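Local coordinates for acetylxylan esterase / glucomannan deacetylase (Cellvibrio japonicus, PDB 2W9X), which removes acetyl groups from plant cell wall polysaccharides, deacetylating xylan and, with a large preference, glucomannan, at residues Pro29-Gly34 with Asp189-Ile194; Ser47-Trp52 with Ser121-Gly126; Phe57-Lys62 with Leu125-Asp130; Ser65-Phe70 with Lys94-Val99; Asn75-Ile80 with Val109-Leu114. One frame throughout, in Å; residues are numbered along the deposited sequence.

Interaction 1: residues Pro29-Gly34 with Asp189-Ile194; sequences PLHIGG and DADYQI
A buried polar contact between His31 and Asp191 joins two domains here: strand 31-33 belongs to the antiparallel sheet of the N-terminal domain, and strand 191-196 forms one border of the parallel sheet of the esterase domain. The imidazole is the donor. Its NE2 lies 2.8 Å from OD1 of Asp191, with an N-H...O angle of 160°, and the oxygen sits close to the ring plane at the ring edge. Seen from the carboxylate the approach is less regular, since NE2 comes from above the plane of that group, and the two planes are 36° apart. CG of His31 stands anti to its backbone N (chi1 168°), which carries the ring across to the aspartate.

Strand 191-196 is part of the SGNH-type hydrolase fold of the GDSL family, whereas His31 reaches it from the jelly-roll-like accessory domain that precedes the catalytic part in carbohydrate esterase family 2. OD1 of Asp191 is shared with Arg141 and with the hydroxyl of Tyr56, a grouping that would be expected to keep the carboxylate ionised. Further along, a water bridges the two backbones, accepting from Gly34 N at 2.8 Å and donating to Tyr192 O at 3.1 Å. Beside it, CG of Gln193 packs against CA of Gly34 at 3.7 Å. Gly34 adopts positive phi, where a CB would collide with the preceding carbonyl oxygen.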
# COMPACT_ATOMS: atom_id res chain seq x y z
N PRO B 29 18.65 35.91 -7.92
CA PRO B 29 18.08 34.91 -7.00
C PRO B 29 17.68 33.64 -7.74
O PRO B 29 17.12 33.70 -8.84
CB PRO B 29 16.83 35.60 -6.44
CG PRO B 29 16.59 36.81 -7.30
CD PRO B 29 17.92 37.19 -7.87
N LEU B 30 17.98 32.50 -7.13
CA LEU B 30 17.74 31.21 -7.75
C LEU B 30 17.10 30.24 -6.77
O LEU B 30 17.09 30.47 -5.55
CB LEU B 30 19.05 30.66 -8.35
CG LEU B 30 19.96 29.59 -7.73
CD1 LEU B 30 21.26 29.57 -8.50
CD2 LEU B 30 20.22 29.79 -6.25
N HIS B 31 16.54 29.16 -7.33
CA HIS B 31 15.93 28.07 -6.60
C HIS B 31 16.67 26.78 -6.96
O HIS B 31 17.00 26.57 -8.13
CB HIS B 31 14.45 27.95 -6.98
CG HIS B 31 13.78 26.69 -6.51
ND1 HIS B 31 13.37 26.51 -5.21
CD2 HIS B 31 13.47 25.55 -7.17
CE1 HIS B 31 12.81 25.32 -5.08
NE2 HIS B 31 12.87 24.71 -6.26
N ILE B 32 16.93 25.95 -5.96
CA ILE B 32 17.69 24.71 -6.15
C ILE B 32 16.84 23.47 -5.91
O ILE B 32 16.15 23.36 -4.89
CB ILE B 32 18.93 24.63 -5.21
CG1 ILE B 32 19.84 25.83 -5.40
CG2 ILE B 32 19.69 23.31 -5.42
CD1 ILE B 32 20.38 26.42 -4.09
N GLY B 33 16.89 22.55 -6.86
CA GLY B 33 16.39 21.20 -6.65
C GLY B 33 17.51 20.20 -6.48
O GLY B 33 18.51 20.24 -7.20
N GLY B 34 17.36 19.32 -5.50
CA GLY B 34 18.36 18.29 -5.27
C GLY B 34 19.41 18.73 -4.28
O GLY B 34 19.49 19.92 -3.92
N ASP B 189 3.80 19.18 -10.20
CA ASP B 189 4.58 20.40 -9.93
C ASP B 189 5.22 20.39 -8.54
O ASP B 189 5.09 21.35 -7.77
CB ASP B 189 3.74 21.67 -10.16
CG ASP B 189 4.57 22.94 -10.12
OD1 ASP B 189 5.77 22.88 -10.50
OD2 ASP B 189 4.03 23.99 -9.71
N ALA B 190 5.90 19.29 -8.23
CA ALA B 190 6.60 19.15 -6.95
C ALA B 190 8.09 19.30 -7.15
O ALA B 190 8.63 18.95 -8.19
CB ALA B 190 6.30 17.80 -6.32
N ASP B 191 8.77 19.83 -6.14
CA ASP B 191 10.22 19.78 -6.15
C ASP B 191 10.67 18.35 -5.88
O ASP B 191 9.93 17.56 -5.28
CB ASP B 191 10.80 20.77 -5.14
CG ASP B 191 10.81 22.18 -5.67
OD1 ASP B 191 11.36 22.42 -6.77
OD2 ASP B 191 10.25 23.05 -4.99
N TYR B 192 11.85 17.98 -6.37
CA TYR B 192 12.28 16.59 -6.22
C TYR B 192 13.75 16.46 -5.93
O TYR B 192 14.55 17.29 -6.36
CB TYR B 192 11.91 15.73 -7.44
CG TYR B 192 12.41 16.24 -8.79
CD1 TYR B 192 13.63 15.81 -9.32
CD2 TYR B 192 11.63 17.11 -9.56
CE1 TYR B 192 14.08 16.27 -10.57
CE2 TYR B 192 12.06 17.55 -10.82
CZ TYR B 192 13.27 17.13 -11.31
OH TYR B 192 13.68 17.59 -12.54
N GLN B 193 14.07 15.40 -5.20
CA GLN B 193 15.44 14.92 -5.01
C GLN B 193 15.49 13.48 -5.50
O GLN B 193 14.61 12.69 -5.19
CB GLN B 193 15.84 15.00 -3.53
CG GLN B 193 16.05 16.43 -3.02
CD GLN B 193 16.86 16.47 -1.73
OE1 GLN B 193 17.15 17.55 -1.20
NE2 GLN B 193 17.23 15.30 -1.21
N ILE B 194 16.52 13.16 -6.29
CA ILE B 194 16.74 11.80 -6.80
C ILE B 194 18.04 11.28 -6.17
O ILE B 194 19.12 11.42 -6.73
CB ILE B 194 16.81 11.73 -8.35
CG1 ILE B 194 15.66 12.51 -9.01
CG2 ILE B 194 16.88 10.26 -8.83
CD1 ILE B 194 14.23 11.97 -8.71
O HOH W 1 14.93 19.43 -4.21

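Interaction 2: residues Ser47-Trp52 with Ser121-Gly126; sequences SYTYSW and SGRFLG
The ring of Tyr50 lies with one face over the carbonyl oxygen of Gly122, which sits 3.4 Å from the ring plane and over its centre, while the backbone N of Phe124 is near the plane at the ring edge, 3.4 Å from CE1. Gly122 leaves room for this overlap: a CB there would come tightly against the tyrosine ring. With chi1 at 41°, CG of Tyr50 is held between its own backbone N and carbonyl carbon, and the ring folds across the neighbouring strand. Tyr48 meets that strand differently, bringing the CD2 edge of its ring to Phe124 O at 3.1 Å. The rings of Tyr48 and Phe124 themselves touch through their CD2 atoms at 4.1 Å, and the Phe124 ring has Gly126 N over the centre of one face.

On the opposite face of the sheet, OG1 of Thr49 rests against CD of Arg123 at 3.4 Å. The arginine chain bends at chi3, and its guanidinium has a salt-bridge partner in Asp71; the hydroxyl of Tyr50 is hydrogen-bonded to Asp72. Between the backbones, Tyr48 and Phe124 form one hydrogen-bonded pair, with Tyr48 N to Phe124 O at 2.9 Å, and Tyr50 and Gly122 form the next, with Tyr50 N to Gly122 O at 3.0 Å. Antiparallel pairing with aromatic residues turned inward, toward Phe57 and Leu111 of the other sheet, is characteristic of a beta sandwich, here the jelly-roll-like N-terminal domain of the esterase.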
# COMPACT_ATOMS: atom_id res chain seq x y z
N SER B 47 29.03 29.22 -4.87
CA SER B 47 29.25 27.99 -5.60
C SER B 47 28.34 26.88 -5.12
O SER B 47 28.19 26.63 -3.91
CB SER B 47 30.72 27.57 -5.56
OG SER B 47 31.07 27.06 -4.30
N TYR B 48 27.71 26.22 -6.08
CA TYR B 48 26.82 25.11 -5.83
C TYR B 48 27.52 23.86 -6.35
O TYR B 48 27.74 23.72 -7.55
CB TYR B 48 25.48 25.35 -6.54
CG TYR B 48 24.90 26.73 -6.30
CD1 TYR B 48 24.13 27.01 -5.16
CD2 TYR B 48 25.14 27.77 -7.20
CE1 TYR B 48 23.61 28.29 -4.94
CE2 TYR B 48 24.63 29.05 -6.98
CZ TYR B 48 23.85 29.30 -5.85
OH TYR B 48 23.35 30.57 -5.64
N THR B 49 27.93 23.00 -5.42
CA THR B 49 28.58 21.71 -5.74
C THR B 49 27.58 20.56 -5.55
O THR B 49 26.86 20.52 -4.56
CB THR B 49 29.88 21.51 -4.90
OG1 THR B 49 30.73 22.64 -5.07
CG2 THR B 49 30.65 20.26 -5.31
N TYR B 50 27.53 19.64 -6.52
CA TYR B 50 26.54 18.54 -6.53
C TYR B 50 27.13 17.23 -7.08
O TYR B 50 28.12 17.26 -7.81
CB TYR B 50 25.31 18.94 -7.35
CG TYR B 50 25.71 19.67 -8.60
CD1 TYR B 50 25.86 21.07 -8.59
CD2 TYR B 50 26.02 18.97 -9.77
CE1 TYR B 50 26.27 21.75 -9.74
CE2 TYR B 50 26.43 19.62 -10.91
CZ TYR B 50 26.56 21.01 -10.89
OH TYR B 50 26.97 21.66 -12.03
N SER B 51 26.52 16.09 -6.74
CA SER B 51 26.93 14.80 -7.32
C SER B 51 25.79 13.79 -7.49
O SER B 51 25.84 12.93 -8.38
CB SER B 51 28.07 14.16 -6.52
OG SER B 51 27.68 14.00 -5.17
N TRP B 52 24.76 13.90 -6.65
CA TRP B 52 23.57 13.05 -6.78
C TRP B 52 22.87 13.38 -8.12
O TRP B 52 23.01 14.50 -8.63
CB TRP B 52 22.62 13.23 -5.60
CG TRP B 52 23.10 12.64 -4.29
CD1 TRP B 52 23.66 13.32 -3.26
CD2 TRP B 52 23.06 11.25 -3.88
NE1 TRP B 52 23.98 12.46 -2.23
CE2 TRP B 52 23.62 11.19 -2.58
CE3 TRP B 52 22.62 10.07 -4.48
CZ2 TRP B 52 23.74 9.98 -1.86
CZ3 TRP B 52 22.73 8.86 -3.76
CH2 TRP B 52 23.29 8.83 -2.46
N SER B 121 32.34 15.24 -8.64
CA SER B 121 31.31 16.26 -8.48
C SER B 121 31.45 17.36 -9.52
O SER B 121 32.42 17.40 -10.26
CB SER B 121 31.33 16.83 -7.06
OG SER B 121 32.56 17.46 -6.77
N GLY B 122 30.45 18.23 -9.59
CA GLY B 122 30.47 19.37 -10.51
C GLY B 122 30.04 20.64 -9.79
O GLY B 122 29.39 20.57 -8.75
N ARG B 123 30.40 21.80 -10.34
CA ARG B 123 29.98 23.06 -9.74
C ARG B 123 29.23 23.96 -10.72
O ARG B 123 29.60 24.10 -11.89
CB ARG B 123 31.18 23.81 -9.14
CG ARG B 123 32.17 22.92 -8.38
CD ARG B 123 33.00 23.70 -7.37
NE ARG B 123 34.01 24.55 -7.98
CZ ARG B 123 33.82 25.84 -8.29
NH1 ARG B 123 32.64 26.39 -8.05
NH2 ARG B 123 34.79 26.57 -8.83
N PHE B 124 28.14 24.56 -10.22
CA PHE B 124 27.44 25.63 -10.91
C PHE B 124 27.68 26.92 -10.12
O PHE B 124 27.54 26.92 -8.89
CB PHE B 124 25.95 25.32 -11.02
CG PHE B 124 25.13 26.39 -11.69
CD1 PHE B 124 25.42 26.80 -12.99
CD2 PHE B 124 24.03 26.95 -11.05
CE1 PHE B 124 24.65 27.78 -13.62
CE2 PHE B 124 23.25 27.92 -11.67
CZ PHE B 124 23.55 28.33 -12.96
N LEU B 125 28.03 27.99 -10.83
CA LEU B 125 28.37 29.26 -10.21
C LEU B 125 27.31 30.37 -10.38
O LEU B 125 27.59 31.53 -10.06
CB LEU B 125 29.74 29.75 -10.71
CG LEU B 125 30.98 28.91 -10.39
CD1 LEU B 125 32.25 29.65 -10.82
CD2 LEU B 125 31.04 28.64 -8.92
N GLY B 126 26.13 30.03 -10.88
CA GLY B 126 25.01 30.97 -10.90
C GLY B 126 24.54 31.54 -12.22
O GLY B 126 25.17 31.34 -13.27

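Interaction 3: residues Phe57-Lys62 with Leu125-Asp130; sequences FETAFK and LGFYTD
Thr59 and Phe127 point at each other from opposite directions, and the methyl group of the threonine settles over one face of the phenyl ring. CG2 is 3.7 Å from the ring centroid and 17° off the ring normal, a CH-pi contact slightly displaced toward the rim. Thr59 turns the methyl to the ring because its OG1 stands anti to the backbone N (chi1 -162°); the hydroxyl is thereby directed elsewhere and is hydrogen-bonded to the carbonyl oxygen of Pro29. At the far end of the phenyl group, CE2 of Phe127 lies 3.8 Å from CB of Phe57, while Phe57 O approaches the ring edge near its plane, 3.7 Å from CZ. Phe61 makes a looser contact through CE2, 4.4 Å from CG2 of Thr129.

Strands 57-62 and 125-128 run 20° apart in direction, with their axes 8.4 Å from one another at closest. They belong to the two facing sheets of the N-terminal beta sandwich, and Phe127 fills the layer between them, also meeting Phe124 edge to face and packing on Leu68 and Val109. Cohesion across this interface therefore rests on dispersion and CH-pi contacts, with the threonine hydroxyl committed to a partner within its own side of the sandwich.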
# COMPACT_ATOMS: atom_id res chain seq x y z
N PHE B 57 18.57 23.92 -11.20
CA PHE B 57 18.59 25.32 -10.76
C PHE B 57 17.60 26.13 -11.60
O PHE B 57 17.57 25.99 -12.84
CB PHE B 57 20.00 25.91 -10.92
CG PHE B 57 21.07 25.12 -10.21
CD1 PHE B 57 21.44 25.43 -8.90
CD2 PHE B 57 21.72 24.08 -10.86
CE1 PHE B 57 22.43 24.70 -8.25
CE2 PHE B 57 22.72 23.34 -10.22
CZ PHE B 57 23.07 23.65 -8.91
N GLU B 58 16.79 26.96 -10.94
CA GLU B 58 15.78 27.76 -11.61
C GLU B 58 15.94 29.23 -11.30
O GLU B 58 16.36 29.60 -10.19
CB GLU B 58 14.37 27.31 -11.25
CG GLU B 58 13.97 25.98 -11.88
CD GLU B 58 12.69 25.43 -11.32
OE1 GLU B 58 11.73 25.30 -12.10
OE2 GLU B 58 12.63 25.13 -10.10
N THR B 59 15.61 30.07 -12.28
CA THR B 59 15.54 31.52 -12.08
C THR B 59 14.48 32.19 -12.97
O THR B 59 13.97 31.57 -13.91
CB THR B 59 16.92 32.21 -12.23
OG1 THR B 59 16.85 33.50 -11.63
CG2 THR B 59 17.34 32.36 -13.69
N ALA B 60 14.16 33.45 -12.66
CA ALA B 60 13.13 34.21 -13.36
C ALA B 60 13.48 35.69 -13.32
O ALA B 60 13.91 36.21 -12.28
CB ALA B 60 11.76 33.97 -12.72
N PHE B 61 13.30 36.36 -14.46
CA PHE B 61 13.66 37.78 -14.58
C PHE B 61 13.00 38.47 -15.78
O PHE B 61 12.67 37.83 -16.78
CB PHE B 61 15.18 37.94 -14.67
CG PHE B 61 15.77 37.38 -15.94
CD1 PHE B 61 15.95 36.00 -16.09
CD2 PHE B 61 16.16 38.22 -16.97
CE1 PHE B 61 16.49 35.48 -17.26
CE2 PHE B 61 16.70 37.71 -18.14
CZ PHE B 61 16.86 36.34 -18.29
N LYS B 62 12.82 39.78 -15.65
CA LYS B 62 12.49 40.64 -16.78
C LYS B 62 13.80 41.22 -17.31
O LYS B 62 14.55 41.85 -16.56
CB LYS B 62 11.54 41.76 -16.36
N LEU B 125 28.03 27.99 -10.83
CA LEU B 125 28.37 29.26 -10.21
C LEU B 125 27.31 30.37 -10.38
O LEU B 125 27.59 31.53 -10.06
CB LEU B 125 29.74 29.75 -10.71
CG LEU B 125 30.98 28.91 -10.39
CD1 LEU B 125 32.25 29.65 -10.82
CD2 LEU B 125 31.04 28.64 -8.92
N GLY B 126 26.13 30.03 -10.88
CA GLY B 126 25.01 30.97 -10.90
C GLY B 126 24.54 31.54 -12.22
O GLY B 126 25.17 31.34 -13.27
N PHE B 127 23.41 32.27 -12.14
CA PHE B 127 22.79 32.98 -13.26
C PHE B 127 23.11 34.47 -13.20
O PHE B 127 22.65 35.17 -12.29
CB PHE B 127 21.26 32.82 -13.21
CG PHE B 127 20.77 31.40 -13.33
CD1 PHE B 127 20.70 30.78 -14.57
CD2 PHE B 127 20.34 30.70 -12.20
CE1 PHE B 127 20.23 29.47 -14.69
CE2 PHE B 127 19.87 29.39 -12.32
CZ PHE B 127 19.82 28.77 -13.57
N TYR B 128 23.87 34.96 -14.19
CA TYR B 128 24.36 36.34 -14.21
C TYR B 128 23.69 37.20 -15.29
O TYR B 128 23.37 36.70 -16.38
CB TYR B 128 25.89 36.38 -14.34
CG TYR B 128 26.59 36.06 -13.03
CD1 TYR B 128 27.32 37.04 -12.36
CD2 TYR B 128 26.50 34.79 -12.45
CE1 TYR B 128 27.96 36.76 -11.15
CE2 TYR B 128 27.13 34.50 -11.24
CZ TYR B 128 27.86 35.49 -10.60
OH TYR B 128 28.49 35.22 -9.40
N THR B 129 23.47 38.49 -14.97
CA THR B 129 22.72 39.39 -15.85
C THR B 129 23.32 40.80 -15.89
O THR B 129 24.37 41.08 -15.31
CB THR B 129 21.24 39.53 -15.41
OG1 THR B 129 20.83 38.36 -14.65
CG2 THR B 129 20.31 39.70 -16.63
N ASP B 130 22.61 41.68 -16.61
CA ASP B 130 22.82 43.12 -16.58
C ASP B 130 22.09 43.67 -15.35
O ASP B 130 20.97 43.25 -15.05
CB ASP B 130 22.27 43.76 -17.86

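Interaction 4: residues Ser65-Phe70 with Lys94-Val99; sequences SLTLKF and KVDYPV
Strand 95-98 pairs with strand 67-70 at the border of the five-stranded antiparallel sheet of the N-terminal beta sandwich, Leu68 and Tyr97 forming the central hydrogen-bonded pair. Leu68 N reaches Tyr97 O at 2.9 Å, and Tyr97 N answers to Leu68 O.

Successive residues point to opposite faces of the sheet, and the torsions then steer each side chain within its face. On the inner face, a chi1 of 179° sets CG of Tyr97 opposite the backbone N, and the side chain lies alongside that of Phe70, pointing the same way. The Phe70 ring presents its edge to this neighbour, with CE2 3.8 Å from Tyr97 CB. Val99 places CG2 against CD1 of Leu68 at 3.8 Å and against CB of Leu66 at 3.9 Å, crossing both side chains at a slant. Leu68 and Phe70 also pack on Leu111 of the facing sheet, joining this border to the sandwich interior.

On the other face, where Thr67 CG2 touches Asp96 CB at 3.7 Å, Lys69 and Asp96 run side by side. The lysine chain is extended at chi2 but bends at both chi3 (89°) and chi4 (84°), bringing its amino group back to the carboxylate. The resulting salt bridge joins Lys69 NZ to Asp96 OD2 at 2.8 Å, through the syn lone pair of that oxygen.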
# COMPACT_ATOMS: atom_id res chain seq x y z
N SER B 65 19.15 39.44 -21.36
CA SER B 65 20.46 38.78 -21.32
C SER B 65 20.61 37.85 -20.13
O SER B 65 20.04 38.10 -19.06
CB SER B 65 21.59 39.80 -21.32
OG SER B 65 21.63 40.51 -22.57
N LEU B 66 21.38 36.78 -20.32
CA LEU B 66 21.66 35.81 -19.25
C LEU B 66 22.97 35.05 -19.51
O LEU B 66 23.25 34.64 -20.64
CB LEU B 66 20.49 34.82 -19.10
CG LEU B 66 20.41 33.90 -17.88
CD1 LEU B 66 20.16 34.69 -16.58
CD2 LEU B 66 19.32 32.87 -18.09
N THR B 67 23.76 34.89 -18.46
CA THR B 67 24.96 34.06 -18.52
C THR B 67 24.90 33.04 -17.39
O THR B 67 24.52 33.35 -16.25
CB THR B 67 26.25 34.91 -18.41
OG1 THR B 67 26.37 35.74 -19.57
CG2 THR B 67 27.50 34.02 -18.33
N LEU B 68 25.27 31.81 -17.73
CA LEU B 68 25.44 30.75 -16.76
C LEU B 68 26.93 30.56 -16.54
O LEU B 68 27.68 30.35 -17.50
CB LEU B 68 24.81 29.46 -17.27
CG LEU B 68 23.31 29.19 -17.11
CD1 LEU B 68 22.43 30.13 -17.92
CD2 LEU B 68 23.04 27.75 -17.53
N LYS B 69 27.37 30.67 -15.29
CA LYS B 69 28.76 30.39 -14.94
C LYS B 69 28.88 28.95 -14.48
O LYS B 69 28.24 28.54 -13.51
CB LYS B 69 29.24 31.32 -13.82
CG LYS B 69 29.41 32.78 -14.20
CD LYS B 69 30.11 33.53 -13.07
CE LYS B 69 31.64 33.51 -13.21
NZ LYS B 69 32.15 34.58 -14.11
N PHE B 70 29.71 28.19 -15.19
CA PHE B 70 29.92 26.77 -14.90
C PHE B 70 31.31 26.51 -14.35
O PHE B 70 32.26 27.21 -14.69
CB PHE B 70 29.80 25.95 -16.19
CG PHE B 70 28.39 25.68 -16.63
CD1 PHE B 70 27.61 24.73 -15.98
CD2 PHE B 70 27.87 26.32 -17.76
CE1 PHE B 70 26.31 24.46 -16.42
CE2 PHE B 70 26.58 26.06 -18.20
CZ PHE B 70 25.80 25.12 -17.54
N LYS B 94 35.00 24.94 -17.04
CA LYS B 94 35.10 26.21 -16.34
C LYS B 94 34.91 27.33 -17.36
O LYS B 94 35.87 27.81 -17.95
CB LYS B 94 36.46 26.34 -15.64
CG LYS B 94 36.56 27.47 -14.64
CD LYS B 94 37.79 27.29 -13.76
CE LYS B 94 37.65 28.06 -12.46
NZ LYS B 94 38.89 27.95 -11.63
N VAL B 95 33.65 27.71 -17.59
CA VAL B 95 33.31 28.72 -18.60
C VAL B 95 32.11 29.58 -18.18
O VAL B 95 31.33 29.21 -17.28
CB VAL B 95 32.98 28.09 -20.00
CG1 VAL B 95 34.21 27.42 -20.62
CG2 VAL B 95 31.79 27.12 -19.92
N ASP B 96 31.99 30.72 -18.85
CA ASP B 96 30.77 31.51 -18.83
C ASP B 96 29.96 31.20 -20.09
O ASP B 96 30.44 31.39 -21.21
CB ASP B 96 31.08 33.00 -18.74
CG ASP B 96 31.78 33.37 -17.45
OD1 ASP B 96 32.92 32.89 -17.23
OD2 ASP B 96 31.20 34.15 -16.66
N TYR B 97 28.75 30.71 -19.89
CA TYR B 97 27.90 30.23 -20.97
C TYR B 97 26.83 31.27 -21.34
O TYR B 97 25.94 31.54 -20.53
CB TYR B 97 27.27 28.88 -20.60
CG TYR B 97 26.36 28.31 -21.66
CD1 TYR B 97 25.03 28.69 -21.72
CD2 TYR B 97 26.84 27.39 -22.59
CE1 TYR B 97 24.19 28.19 -22.69
CE2 TYR B 97 26.00 26.88 -23.57
CZ TYR B 97 24.67 27.28 -23.61
OH TYR B 97 23.81 26.80 -24.57
N PRO B 98 26.90 31.83 -22.56
CA PRO B 98 25.91 32.81 -23.02
C PRO B 98 24.67 32.14 -23.63
O PRO B 98 24.80 31.20 -24.43
CB PRO B 98 26.67 33.63 -24.07
CG PRO B 98 27.99 32.90 -24.31
CD PRO B 98 27.93 31.59 -23.58
N VAL B 99 23.48 32.62 -23.27
CA VAL B 99 22.24 31.94 -23.61
C VAL B 99 21.77 32.21 -25.05
O VAL B 99 22.17 33.19 -25.67
CB VAL B 99 21.11 32.25 -22.58
CG1 VAL B 99 19.78 31.66 -23.02
CG2 VAL B 99 21.49 31.71 -21.21

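Interaction 5: residues Asn75-Ile80 with Val109-Leu114; sequences NIFRLI and VRLEKL
OE1 of Glu112 is gripped by two nitrogens of Arg78, NE at 2.8 Å and NH1 at 3.0 Å. Both donors hold the oxygen near the guanidinium plane; NE meets it almost end-on to the C-O bond, whereas NH1 uses the syn lone pair. The two side chains run alongside one another, their flat groups only 26° apart. The arginine chain is extended from CG to NE, and CD1 of Leu114 packs across it, 3.6 Å from Arg78 CG.

The second carboxylate oxygen, OE2, receives Arg110 NE on its anti lone pair and has a further salt-bridge partner in Lys186. Beneath this network the strands pair in antiparallel fashion: Arg78 with Glu112 and Ile80 with Arg110 are the hydrogen-bonded pairs, with Ile80 N 2.7 Å from Arg110 O.

The opposite face is largely apolar, Lys113 excepted, and its Phe77, Leu79 and Leu111 turn into the beta sandwich. CD1 of Leu111 rests on CB of Phe77 at 3.7 Å, and CD1 of Leu79 meets CG1 of Val109 at 3.5 Å. The two faces thus differ in chemistry: one packs mainly hydrocarbon into the sandwich interior, while on the other a carboxylate surrounded by three cationic side chains is probably kept ionised, its charge tying the sheet to Lys186 of helix 180-187.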
# COMPACT_ATOMS: atom_id res chain seq x y z
N ASN B 75 29.43 16.64 -16.24
CA ASN B 75 28.02 16.41 -16.59
C ASN B 75 27.59 16.90 -17.96
O ASN B 75 28.18 17.83 -18.51
CB ASN B 75 27.12 17.06 -15.54
CG ASN B 75 27.23 16.40 -14.20
OD1 ASN B 75 27.79 16.97 -13.25
ND2 ASN B 75 26.73 15.17 -14.11
N ILE B 76 26.56 16.26 -18.50
CA ILE B 76 25.75 16.85 -19.56
C ILE B 76 24.54 17.48 -18.87
O ILE B 76 24.01 16.91 -17.91
CB ILE B 76 25.29 15.80 -20.62
CG1 ILE B 76 26.46 14.93 -21.10
CG2 ILE B 76 24.60 16.49 -21.81
CD1 ILE B 76 26.06 13.77 -22.05
N PHE B 77 24.13 18.64 -19.37
CA PHE B 77 22.98 19.37 -18.84
C PHE B 77 22.02 19.64 -19.97
O PHE B 77 22.41 19.68 -21.13
CB PHE B 77 23.39 20.76 -18.30
CG PHE B 77 24.32 20.72 -17.13
CD1 PHE B 77 23.82 20.77 -15.83
CD2 PHE B 77 25.70 20.68 -17.32
CE1 PHE B 77 24.68 20.75 -14.73
CE2 PHE B 77 26.57 20.67 -16.23
CZ PHE B 77 26.06 20.71 -14.94
N ARG B 78 20.76 19.87 -19.62
CA ARG B 78 19.89 20.60 -20.52
C ARG B 78 19.42 21.92 -19.90
O ARG B 78 19.27 22.04 -18.67
CB ARG B 78 18.75 19.74 -21.08
CG ARG B 78 17.68 19.36 -20.09
CD ARG B 78 16.75 18.29 -20.64
NE ARG B 78 15.64 18.09 -19.70
CZ ARG B 78 14.64 17.24 -19.86
NH1 ARG B 78 13.69 17.19 -18.94
NH2 ARG B 78 14.58 16.45 -20.92
N LEU B 79 19.23 22.91 -20.77
CA LEU B 79 18.77 24.23 -20.37
C LEU B 79 17.40 24.51 -20.97
O LEU B 79 17.21 24.41 -22.17
CB LEU B 79 19.78 25.30 -20.82
CG LEU B 79 19.53 26.78 -20.52
CD1 LEU B 79 19.56 27.04 -19.03
CD2 LEU B 79 20.58 27.63 -21.21
N ILE B 80 16.45 24.84 -20.10
CA ILE B 80 15.08 25.07 -20.53
C ILE B 80 14.68 26.53 -20.31
O ILE B 80 14.50 26.97 -19.17
CB ILE B 80 14.09 24.10 -19.83
CG1 ILE B 80 14.56 22.65 -20.00
CG2 ILE B 80 12.67 24.31 -20.34
CD1 ILE B 80 13.85 21.63 -19.10
N VAL B 109 13.84 30.32 -16.44
CA VAL B 109 14.96 29.48 -16.91
C VAL B 109 15.27 28.34 -15.93
O VAL B 109 15.49 28.57 -14.74
CB VAL B 109 16.24 30.31 -17.16
CG1 VAL B 109 17.39 29.42 -17.60
CG2 VAL B 109 15.98 31.40 -18.21
N ARG B 110 15.30 27.11 -16.46
CA ARG B 110 15.57 25.90 -15.67
C ARG B 110 16.76 25.13 -16.26
O ARG B 110 16.73 24.75 -17.43
CB ARG B 110 14.32 25.01 -15.67
CG ARG B 110 14.41 23.74 -14.81
CD ARG B 110 13.08 23.01 -14.82
NE ARG B 110 13.14 21.75 -14.07
CZ ARG B 110 12.57 21.54 -12.89
NH1 ARG B 110 11.89 22.50 -12.28
NH2 ARG B 110 12.68 20.35 -12.32
N LEU B 111 17.80 24.94 -15.46
CA LEU B 111 18.97 24.16 -15.86
C LEU B 111 18.90 22.80 -15.15
O LEU B 111 18.69 22.76 -13.93
CB LEU B 111 20.26 24.89 -15.47
CG LEU B 111 21.60 24.14 -15.50
CD1 LEU B 111 22.14 23.99 -16.91
CD2 LEU B 111 22.63 24.82 -14.58
N GLU B 112 19.07 21.71 -15.91
CA GLU B 112 18.99 20.36 -15.32
C GLU B 112 20.21 19.49 -15.63
O GLU B 112 20.64 19.38 -16.77
CB GLU B 112 17.73 19.61 -15.81
CG GLU B 112 16.40 20.30 -15.45
CD GLU B 112 15.18 19.63 -16.05
OE1 GLU B 112 15.29 18.82 -17.01
OE2 GLU B 112 14.08 19.91 -15.54
N LYS B 113 20.75 18.85 -14.59
CA LYS B 113 21.75 17.79 -14.74
C LYS B 113 21.08 16.52 -15.28
O LYS B 113 20.00 16.13 -14.83
CB LYS B 113 22.43 17.54 -13.39
CG LYS B 113 23.39 16.37 -13.30
CD LYS B 113 23.47 15.92 -11.84
CE LYS B 113 24.86 15.53 -11.40
NZ LYS B 113 25.23 14.16 -11.80
N LEU B 114 21.72 15.89 -16.27
CA LEU B 114 21.18 14.70 -16.94
C LEU B 114 21.91 13.44 -16.53
O LEU B 114 21.32 12.39 -16.39
CB LEU B 114 21.33 14.88 -18.47
CG LEU B 114 20.27 15.60 -19.29
CD1 LEU B 114 19.52 16.66 -18.54
CD2 LEU B 114 20.82 16.11 -20.61

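How the interactions relate
Interactions 2 to 5 lie within the N-terminal beta sandwich, their centres 10 to 15 Å apart, whereas interaction 1 connects that domain to the parallel sheet of the esterase domain. Interactions 2 and 4 belong to one sheet, where strand 122-128 lies beside strand 67-72; interaction 5 belongs to the other, and interaction 3 spans the two. Along the chain, interaction 1 encloses all the rest, and interactions 4 and 5 alternate their segments. Another link between domains runs from interaction 5, where Arg110 NH2 meets Tyr192 OH of interaction 1 at 2.9 Å. The sandwich is thereby anchored to the border of the catalytic domain, away from the nucleophile Ser151.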